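PDB 6NQ4: HAD superfamily hydrolase from Brucella suis biovar 1, which probably acts as a phosphatase of the haloacid dehalogenase superfamily, removing phosphate from a substrate not established here. Local coordinates for residues A[38-43]-A[222-227]; A[139-144]-A[167-172]; A[214-219]-A[251-256]. One frame throughout, in Å; residues are numbered along the deposited sequence. Where two conformers were deposited one is given.

Contact 1 (A[38-43]-A[222-227]). With NA (sodium ion), chain H.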
loop_
_atom_site.group_PDB
_atom_site.type_symbol
_atom_site.label_atom_id
_atom_site.label_comp_id
_atom_site.label_asym_id
_atom_site.label_seq_id
_atom_site.Cartn_x
_atom_site.Cartn_y
_atom_site.Cartn_z
ATOM N N ALA A 38 4.907 3.238 -18.709
ATOM C CA ALA A 38 5.035 2.570 -17.430
ATOM C C ALA A 38 3.675 2.474 -16.769
ATOM O O ALA A 38 2.752 3.236 -17.081
ATOM C CB ALA A 38 5.987 3.311 -16.500
ATOM N N ILE A 39 3.579 1.532 -15.832
ATOM C CA ILE A 39 2.376 1.298 -15.052
ATOM C C ILE A 39 2.776 1.230 -13.588
ATOM O O ILE A 39 3.789 0.607 -13.250
ATOM C CB ILE A 39 1.732 -0.036 -15.487
ATOM C CG1 ILE A 39 1.024 0.131 -16.831
ATOM C CG2 ILE A 39 0.782 -0.572 -14.408
ATOM C CD1 ILE A 39 0.559 -1.191 -17.436
ATOM N N PHE A 40 1.997 1.889 -12.723
ATOM C CA PHE A 40 2.070 1.697 -11.272
ATOM C C PHE A 40 0.836 0.878 -10.902
ATOM O O PHE A 40 -0.286 1.396 -10.948
ATOM C CB PHE A 40 2.032 3.033 -10.516
ATOM C CG PHE A 40 3.246 3.936 -10.704
ATOM C CD1 PHE A 40 4.369 3.539 -11.417
ATOM C CD2 PHE A 40 3.230 5.211 -10.149
ATOM C CE1 PHE A 40 5.464 4.414 -11.571
ATOM C CE2 PHE A 40 4.303 6.077 -10.289
ATOM C CZ PHE A 40 5.424 5.680 -11.001
ATOM N N CYS A 41 1.027 -0.395 -10.555
ATOM C CA CYS A 41 -0.092 -1.313 -10.360
ATOM C C CYS A 41 -0.215 -1.744 -8.904
ATOM O O CYS A 41 0.754 -2.213 -8.307
ATOM C CB CYS A 41 0.041 -2.536 -11.275
ATOM S SG CYS A 41 -1.431 -3.611 -11.289
ATOM N N ASP A 42 -1.432 -1.653 -8.380
ATOM C CA ASP A 42 -1.801 -2.154 -7.062
ATOM C C ASP A 42 -1.577 -3.669 -6.975
ATOM O O ASP A 42 -1.605 -4.383 -7.981
ATOM C CB ASP A 42 -3.304 -1.861 -6.956
ATOM C CG ASP A 42 -3.855 -2.000 -5.591
ATOM O OD1 ASP A 42 -3.073 -1.965 -4.628
ATOM O OD2 ASP A 42 -5.102 -2.117 -5.501
ATOM N N VAL A 43 -1.370 -4.167 -5.752
ATOM C CA VAL A 43 -1.146 -5.599 -5.530
ATOM C C VAL A 43 -2.373 -6.296 -4.919
ATOM O O VAL A 43 -3.056 -7.076 -5.602
ATOM C CB VAL A 43 0.147 -5.862 -4.722
ATOM C CG1 VAL A 43 0.310 -7.366 -4.432
ATOM C CG2 VAL A 43 1.393 -5.326 -5.485
ATOM N N GLU A 222 6.749 9.101 -5.534
ATOM C CA GLU A 222 8.082 9.555 -5.915
ATOM C C GLU A 222 9.065 8.393 -5.945
ATOM O O GLU A 222 9.948 8.336 -6.811
ATOM C CB GLU A 222 8.541 10.672 -4.975
ATOM C CG GLU A 222 7.815 11.994 -5.231
ATOM C CD GLU A 222 8.131 13.068 -4.210
ATOM O OE1 GLU A 222 8.569 12.728 -3.092
ATOM O OE2 GLU A 222 7.935 14.263 -4.532
ATOM N N ALA A 223 8.914 7.439 -5.018
ATOM C CA ALA A 223 9.784 6.268 -5.027
ATOM C C ALA A 223 9.514 5.393 -6.246
ATOM O O ALA A 223 10.451 4.893 -6.883
ATOM C CB ALA A 223 9.610 5.477 -3.736
ATOM N N ALA A 224 8.238 5.220 -6.606
ATOM C CA ALA A 224 7.910 4.483 -7.822
ATOM C C ALA A 224 8.443 5.197 -9.066
ATOM O O ALA A 224 8.930 4.548 -10.000
ATOM C CB ALA A 224 6.394 4.273 -7.921
ATOM N N LEU A 225 8.360 6.535 -9.096
ATOM C CA LEU A 225 8.904 7.285 -10.222
ATOM C C LEU A 225 10.422 7.144 -10.299
ATOM O O LEU A 225 10.969 6.958 -11.390
ATOM C CB LEU A 225 8.479 8.752 -10.138
ATOM C CG LEU A 225 8.909 9.681 -11.278
ATOM C CD1 LEU A 225 8.396 9.132 -12.595
ATOM C CD2 LEU A 225 8.399 11.100 -11.033
ATOM N N ARG A 226 11.123 7.207 -9.157
ATOM C CA ARG A 226 12.569 6.997 -9.209
ATOM C C ARG A 226 12.898 5.615 -9.755
ATOM O O ARG A 226 13.864 5.450 -10.509
ATOM C CB ARG A 226 13.206 7.183 -7.835
ATOM C CG ARG A 226 13.305 8.621 -7.377
ATOM C CD ARG A 226 14.144 8.723 -6.121
ATOM N NE ARG A 226 13.559 8.047 -4.968
ATOM C CZ ARG A 226 12.651 8.597 -4.162
ATOM N NH1 ARG A 226 12.207 9.824 -4.396
ATOM N NH2 ARG A 226 12.199 7.927 -3.119
ATOM N N ALA A 227 12.086 4.617 -9.408
ATOM C CA ALA A 227 12.322 3.260 -9.890
ATOM C C ALA A 227 12.164 3.172 -11.406
ATOM O O ALA A 227 13.021 2.595 -12.085
ATOM C CB ALA A 227 11.410 2.273 -9.154
HETATM NA NA NA H . -6.094 -2.937 -3.431
HETATM O O HOH W 1 -6.145 -0.529 -2.790
HETATM O O HOH W 2 -6.779 -3.851 -1.234
#

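Contact 2 (A[139-144]-A[167-172])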
loop_
_atom_site.group_PDB
_atom_site.type_symbol
_atom_site.label_atom_id
_atom_site.label_comp_id
_atom_site.label_asym_id
_atom_site.label_seq_id
_atom_site.Cartn_x
_atom_site.Cartn_y
_atom_site.Cartn_z
ATOM N N VAL A 139 11.449 -0.523 22.181
ATOM C CA VAL A 139 11.368 -0.425 23.627
ATOM C C VAL A 139 9.937 -0.680 24.083
ATOM O O VAL A 139 9.006 -0.775 23.279
ATOM C CB VAL A 139 11.903 0.926 24.156
ATOM C CG1 VAL A 139 13.354 1.132 23.733
ATOM C CG2 VAL A 139 11.039 2.087 23.663
ATOM N N GLU A 140 9.783 -0.836 25.391
ATOM C CA GLU A 140 8.467 -0.954 25.989
ATOM C C GLU A 140 7.698 0.347 25.824
ATOM O O GLU A 140 8.273 1.421 25.647
ATOM C CB GLU A 140 8.595 -1.216 27.488
ATOM C CG GLU A 140 9.412 -2.428 27.835
ATOM C CD GLU A 140 8.574 -3.676 27.921
ATOM O OE1 GLU A 140 7.421 -3.656 27.439
ATOM O OE2 GLU A 140 9.065 -4.675 28.486
ATOM N N GLU A 141 6.375 0.239 25.942
ATOM C CA GLU A 141 5.505 1.407 25.834
ATOM C C GLU A 141 5.960 2.557 26.738
ATOM O O GLU A 141 6.060 3.706 26.292
ATOM C CB GLU A 141 4.073 0.998 26.189
ATOM C CG GLU A 141 3.071 2.115 25.977
ATOM C CD GLU A 141 1.726 1.841 26.624
ATOM O OE1 GLU A 141 1.374 0.656 26.816
ATOM O OE2 GLU A 141 1.027 2.825 26.943
ATOM N N PHE A 142 6.244 2.267 28.014
ATOM C CA PHE A 142 6.583 3.323 28.968
ATOM C C PHE A 142 7.901 4.029 28.645
ATOM O O PHE A 142 8.128 5.142 29.136
ATOM C CB PHE A 142 6.564 2.773 30.404
ATOM C CG PHE A 142 7.828 2.044 30.813
ATOM C CD1 PHE A 142 8.840 2.716 31.489
ATOM C CD2 PHE A 142 7.989 0.689 30.553
ATOM C CE1 PHE A 142 10.000 2.052 31.884
ATOM C CE2 PHE A 142 9.144 0.021 30.934
ATOM C CZ PHE A 142 10.153 0.705 31.608
ATOM N N GLU A 143 8.753 3.422 27.811
ATOM C CA GLU A 143 10.067 3.950 27.451
ATOM C C GLU A 143 10.078 4.694 26.125
ATOM O O GLU A 143 11.100 5.294 25.775
ATOM C CB GLU A 143 11.066 2.792 27.321
ATOM C CG GLU A 143 11.243 1.987 28.587
ATOM C CD GLU A 143 12.042 0.703 28.381
ATOM O OE1 GLU A 143 11.748 -0.064 27.433
ATOM O OE2 GLU A 143 12.964 0.453 29.184
ATOM N N ALA A 144 8.992 4.646 25.371
ATOM C CA ALA A 144 9.048 5.046 23.978
ATOM C C ALA A 144 8.975 6.560 23.824
ATOM O O ALA A 144 8.343 7.265 24.619
ATOM C CB ALA A 144 7.912 4.386 23.208
ATOM N N LEU A 167 -4.141 3.494 22.550
ATOM C CA LEU A 167 -4.026 4.712 21.751
ATOM C C LEU A 167 -4.270 5.956 22.602
ATOM O O LEU A 167 -3.594 6.977 22.422
ATOM C CB LEU A 167 -4.989 4.658 20.570
ATOM C CG LEU A 167 -4.699 3.560 19.533
ATOM C CD1 LEU A 167 -5.769 3.580 18.442
ATOM C CD2 LEU A 167 -3.297 3.711 18.924
ATOM N N GLN A 168 -5.217 5.884 23.545
ATOM C CA GLN A 168 -5.450 7.008 24.448
ATOM C C GLN A 168 -4.210 7.320 25.272
ATOM O O GLN A 168 -3.869 8.495 25.470
ATOM C CB GLN A 168 -6.622 6.690 25.374
ATOM C CG GLN A 168 -7.972 6.688 24.686
ATOM C CD GLN A 168 -9.105 6.233 25.590
ATOM O OE1 GLN A 168 -8.884 5.709 26.685
ATOM N NE2 GLN A 168 -10.329 6.422 25.123
ATOM N N ARG A 169 -3.530 6.279 25.777
ATOM C CA ARG A 169 -2.335 6.514 26.584
ATOM C C ARG A 169 -1.241 7.161 25.758
ATOM O O ARG A 169 -0.577 8.099 26.220
ATOM C CB ARG A 169 -1.814 5.213 27.189
ATOM C CG ARG A 169 -2.646 4.669 28.330
ATOM C CD ARG A 169 -1.881 3.602 29.106
ATOM N NE ARG A 169 -1.445 2.463 28.291
ATOM C CZ ARG A 169 -2.189 1.391 28.032
ATOM N NH1 ARG A 169 -3.431 1.296 28.503
ATOM N NH2 ARG A 169 -1.693 0.407 27.296
ATOM N N LEU A 170 -1.051 6.685 24.523
ATOM C CA LEU A 170 0.019 7.212 23.679
ATOM C C LEU A 170 -0.274 8.655 23.297
ATOM O O LEU A 170 0.628 9.510 23.293
ATOM C CB LEU A 170 0.130 6.358 22.418
ATOM C CG LEU A 170 0.511 4.894 22.668
ATOM C CD1 LEU A 170 0.350 4.078 21.371
ATOM C CD2 LEU A 170 1.940 4.767 23.167
ATOM N N ARG A 171 -1.540 8.934 22.985
ATOM C CA ARG A 171 -1.940 10.283 22.613
ATOM C C ARG A 171 -1.725 11.252 23.771
ATOM O O ARG A 171 -1.250 12.375 23.571
ATOM C CB ARG A 171 -3.399 10.264 22.151
ATOM C CG ARG A 171 -3.851 11.519 21.409
ATOM C CD ARG A 171 -4.380 12.582 22.345
ATOM N NE ARG A 171 -4.406 13.877 21.679
ATOM C CZ ARG A 171 -4.796 15.007 22.250
ATOM N NH1 ARG A 171 -5.206 15.005 23.514
ATOM N NH2 ARG A 171 -4.780 16.135 21.554
ATOM N N SER A 172 -2.041 10.823 24.997
ATOM C CA SER A 172 -1.852 11.687 26.157
ATOM C C SER A 172 -0.389 12.005 26.413
ATOM O O SER A 172 -0.092 13.004 27.083
ATOM C CB SER A 172 -2.469 11.052 27.402
ATOM O OG SER A 172 -3.876 11.022 27.275
#

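Contact 3 (A[214-219]-A[251-256]). With PO4 (phosphate ion), chain G.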
loop_
_atom_site.group_PDB
_atom_site.type_symbol
_atom_site.label_atom_id
_atom_site.label_comp_id
_atom_site.label_asym_id
_atom_site.label_seq_id
_atom_site.Cartn_x
_atom_site.Cartn_y
_atom_site.Cartn_z
ATOM N N GLY A 214 2.621 6.078 2.560
ATOM C CA GLY A 214 2.049 5.228 1.533
ATOM C C GLY A 214 0.926 5.918 0.767
ATOM O O GLY A 214 0.622 7.091 0.976
ATOM N N LYS A 215 0.308 5.165 -0.162
ATOM C CA LYS A 215 -0.765 5.722 -0.982
ATOM C C LYS A 215 -1.896 6.199 -0.079
ATOM O O LYS A 215 -2.291 5.473 0.835
ATOM C CB LYS A 215 -1.335 4.656 -1.930
ATOM C CG LYS A 215 -0.303 4.047 -2.897
ATOM C CD LYS A 215 -0.900 2.942 -3.780
ATOM C CE LYS A 215 -1.229 1.685 -2.985
ATOM N NZ LYS A 215 -1.631 0.545 -3.868
ATOM N N PRO A 216 -2.494 7.379 -0.347
ATOM C CA PRO A 216 -2.371 8.249 -1.528
ATOM C C PRO A 216 -1.287 9.325 -1.416
ATOM O O PRO A 216 -1.247 10.230 -2.260
ATOM C CB PRO A 216 -3.725 8.954 -1.553
ATOM C CG PRO A 216 -4.044 9.125 -0.067
ATOM C CD PRO A 216 -3.552 7.837 0.574
ATOM N N HIS A 217 -0.417 9.229 -0.411
ATOM C CA HIS A 217 0.556 10.287 -0.170
ATOM C C HIS A 217 1.700 10.223 -1.181
ATOM O O HIS A 217 2.028 9.166 -1.744
ATOM C CB HIS A 217 1.054 10.218 1.273
ATOM C CG HIS A 217 -0.066 10.184 2.263
ATOM N ND1 HIS A 217 -0.716 11.323 2.685
ATOM C CD2 HIS A 217 -0.683 9.145 2.875
ATOM C CE1 HIS A 217 -1.672 10.990 3.536
ATOM N NE2 HIS A 217 -1.681 9.673 3.659
ATOM N N ARG A 218 2.325 11.382 -1.391
ATOM C CA ARG A 218 3.301 11.504 -2.469
ATOM C C ARG A 218 4.550 10.638 -2.323
ATOM O O ARG A 218 5.067 10.195 -3.362
ATOM C CB ARG A 218 3.668 12.976 -2.684
ATOM C CG ARG A 218 4.471 13.190 -3.949
ATOM C CD ARG A 218 4.897 14.621 -4.086
ATOM N NE ARG A 218 3.750 15.498 -4.211
ATOM C CZ ARG A 218 3.769 16.788 -3.892
ATOM N NH1 ARG A 218 4.880 17.342 -3.421
ATOM N NH2 ARG A 218 2.677 17.522 -4.029
ATOM N N PRO A 219 5.103 10.380 -1.117
ATOM C CA PRO A 219 6.417 9.701 -1.080
ATOM C C PRO A 219 6.463 8.373 -1.810
ATOM O O PRO A 219 7.457 8.080 -2.489
ATOM C CB PRO A 219 6.709 9.564 0.414
ATOM C CG PRO A 219 6.030 10.761 1.009
ATOM C CD PRO A 219 4.733 10.870 0.225
ATOM N N ASP A 251 -5.437 4.220 -4.338
ATOM C CA ASP A 251 -4.913 4.164 -5.704
ATOM C C ASP A 251 -5.440 5.295 -6.576
ATOM O O ASP A 251 -4.678 5.905 -7.340
ATOM C CB ASP A 251 -5.305 2.837 -6.347
ATOM C CG ASP A 251 -4.856 1.659 -5.537
ATOM O OD1 ASP A 251 -3.631 1.469 -5.440
ATOM O OD2 ASP A 251 -5.714 0.944 -4.980
ATOM N N VAL A 252 -6.747 5.555 -6.535
ATOM C CA VAL A 252 -7.308 6.570 -7.429
ATOM C C VAL A 252 -6.881 7.963 -6.988
ATOM O O VAL A 252 -6.345 8.754 -7.778
ATOM C CB VAL A 252 -8.840 6.441 -7.544
ATOM C CG1 VAL A 252 -9.402 7.554 -8.427
ATOM C CG2 VAL A 252 -9.226 5.057 -8.082
ATOM N N LYS A 253 -7.120 8.285 -5.720
ATOM C CA LYS A 253 -6.704 9.577 -5.199
ATOM C C LYS A 253 -5.194 9.760 -5.323
ATOM O O LYS A 253 -4.722 10.847 -5.682
ATOM C CB LYS A 253 -7.143 9.717 -3.743
ATOM C CG LYS A 253 -6.719 11.030 -3.118
ATOM C CD LYS A 253 -7.220 11.164 -1.691
ATOM C CE LYS A 253 -6.550 12.330 -0.987
ATOM N NZ LYS A 253 -6.644 13.582 -1.788
ATOM N N GLY A 254 -4.418 8.709 -5.028
ATOM C CA GLY A 254 -2.969 8.849 -5.075
ATOM C C GLY A 254 -2.460 9.149 -6.470
ATOM O O GLY A 254 -1.649 10.057 -6.671
ATOM N N ALA A 255 -2.931 8.389 -7.456
ATOM C CA ALA A 255 -2.497 8.631 -8.826
ATOM C C ALA A 255 -2.937 10.010 -9.307
ATOM O O ALA A 255 -2.141 10.757 -9.894
ATOM C CB ALA A 255 -3.039 7.536 -9.739
ATOM N N ALA A 256 -4.198 10.372 -9.049
ATOM C CA ALA A 256 -4.711 11.671 -9.474
ATOM C C ALA A 256 -3.916 12.815 -8.849
ATOM O O ALA A 256 -3.543 13.771 -9.542
ATOM C CB ALA A 256 -6.193 11.776 -9.116
HETATM P P PO4 G . -2.530 -2.642 -1.696
HETATM O O1 PO4 G . -3.895 -2.710 -2.380
HETATM O O2 PO4 G . -1.596 -3.693 -2.271
HETATM O O3 PO4 G . -2.940 -3.040 -0.265
HETATM O O4 PO4 G . -1.995 -1.231 -1.699
HETATM O O HOH W 3 -0.036 11.276 -4.611
#

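Contact 1 (A[38-43]-A[222-227])
Phe-40 and Ala-224 carry this contact between a strand and a helix. The methyl CB of Ala-224 sits over one face of the Phe-40 ring, 3.6 Å from the ring centroid and 16° off its normal. This is a CH-pi contact. CB lies toward the CZ end, and Phe-40 CZ to Ala-224 CB is the shortest approach at 3.5 Å. CG of Phe-40 stands anti to its carbonyl carbon (chi1 -67°), which carries the ring toward the helix. Leu-225 adds a looser apolar touch, with Phe-40 CZ 4.4 Å from Leu-225 CB.

Asp-42, two residues on, does not touch the helix segment, but its OD2 binds the sodium ion at 2.4 Å. Two waters, Trp-44 O, Asp-246 and a phosphate oxygen lie round the ion too. Asp-42 OD1 faces Lys-215 in a salt bridge. An aspartate at the C-terminal end of the first strand is the hallmark of HAD enzymes, where it is the nucleophile. Asp-42 holds the matching place, and the sodium probably occupies the magnesium site of relatives.

Strand 38-41 runs between strands 70-75 and 241-245 in the parallel sheet. Helix 218-232 covers one face of it, with Val-228 and Tyr-221 also against Phe-40.

Contact 2 (A[139-144]-A[167-172])
Glu-141 and Arg-169 form a two-pronged salt bridge from a loop to a helix. Arg-169 NE gives a hydrogen bond of 2.8 Å to Glu-141 OE2, with an N-H...O angle of 168°. Arg-169 NH2 gives a second one of 3.1 Å to Glu-141 OE1, nearly as straight. The grip is side-on, one nitrogen to each oxygen. NE meets the syn lone pair of OE2, while NH2 reaches OE1 on its syn side but tilted from the carboxylate plane. The two flat groups are nearly coplanar, with 27° between their planes. Paired bonds of this kind limit the rotation of both groups. The glutamate is extended beyond CG, whereas the arginine bends at chi3 (-58°), which brings NE round to the acid. The two side chains cross at about a right angle.

The loop joins strands 137-138 and 146-149, and helix 164-172 follows the second of these. Loop and helix belong to the smaller domain built on the second parallel sheet, which is consistent with the cap of a HAD phosphatase.

Apolar contact is slight. Glu-141 CG lies 4.0 Å from Leu-170 CD2, and Leu-170 also touches Ile-122 and Tyr-203.

Local bonds shape the loop. Glu-143 N bonds to Glu-140 O at 3.0 Å in the 3-10 turn. The side-chain OE1 of Glu-143 accepts Glu-140 N at 2.9 Å through its anti lone pair. Arg-173 NH1 donates to Glu-141 O.

Contact 3 (A[214-219]-A[251-256])
Lys-215 and Asp-251 meet in a buried salt bridge, with NZ of Lys-215 2.7 Å from OD1 of Asp-251. The ammonium comes in on the syn side of OD1, 17° out of the carboxylate plane. The same NZ gives a hydrogen bond of 2.8 Å to O4 of a phosphate, which probably came from the crystallisation liquor. A bend at chi3 (-70°) in an otherwise extended chain sets NZ between these two anions. NZ also donates to Val-74 O and bridges Asp-42 and Asp-251, whose OD1 atoms come close.

The lysine probably corresponds to the conserved lysine of HAD motif III, consistent with its bonds to Asp-42 and the phosphate. The phosphate probably marks where a substrate phosphoryl group would lie.

Further out, the peptide bond before Pro-216 is cis. The proline ring rests on the helix, with Pro-216 CB 3.6 Å from Gly-254 N and 4.0 Å from Lys-253 CG. Packing is close at Gly-254, whose CA comes 3.6 Å from Pro-216 O in a CA-H...O contact. One water bridges Pro-216 O (2.8 Å) and Gly-254 O (2.9 Å), donating to both. Lys-253 NZ pairs with Asp-257. Gly-247 N gives a hydrogen bond to Asp-251 OD2, fixing the carboxylate. Asn-76 OD1 accepts Lys-215 N.

How the contacts relate
From the N terminus, strand 38-41 opens contact 1. Its partner, 222-227 on helix 218-232, begins 179 residues after 43. Contact 2 is nested in that long loop. It closes a short loop of its own within the smaller domain, joining 139-144 to helix 164-172. Contact 3 opens at 214-219, before contact 1 closes, and ends on helix 248-258, so contacts 1 and 3 cross along the chain. They share helix 218-232 and touch at the sodium and phosphate site. Contact 1 ties the first strand to helix 218-232, and contact 3 ties the loop entering that helix to helix 248-258. Contact 2 is remote, its centre about 35 Å from that of contact 1.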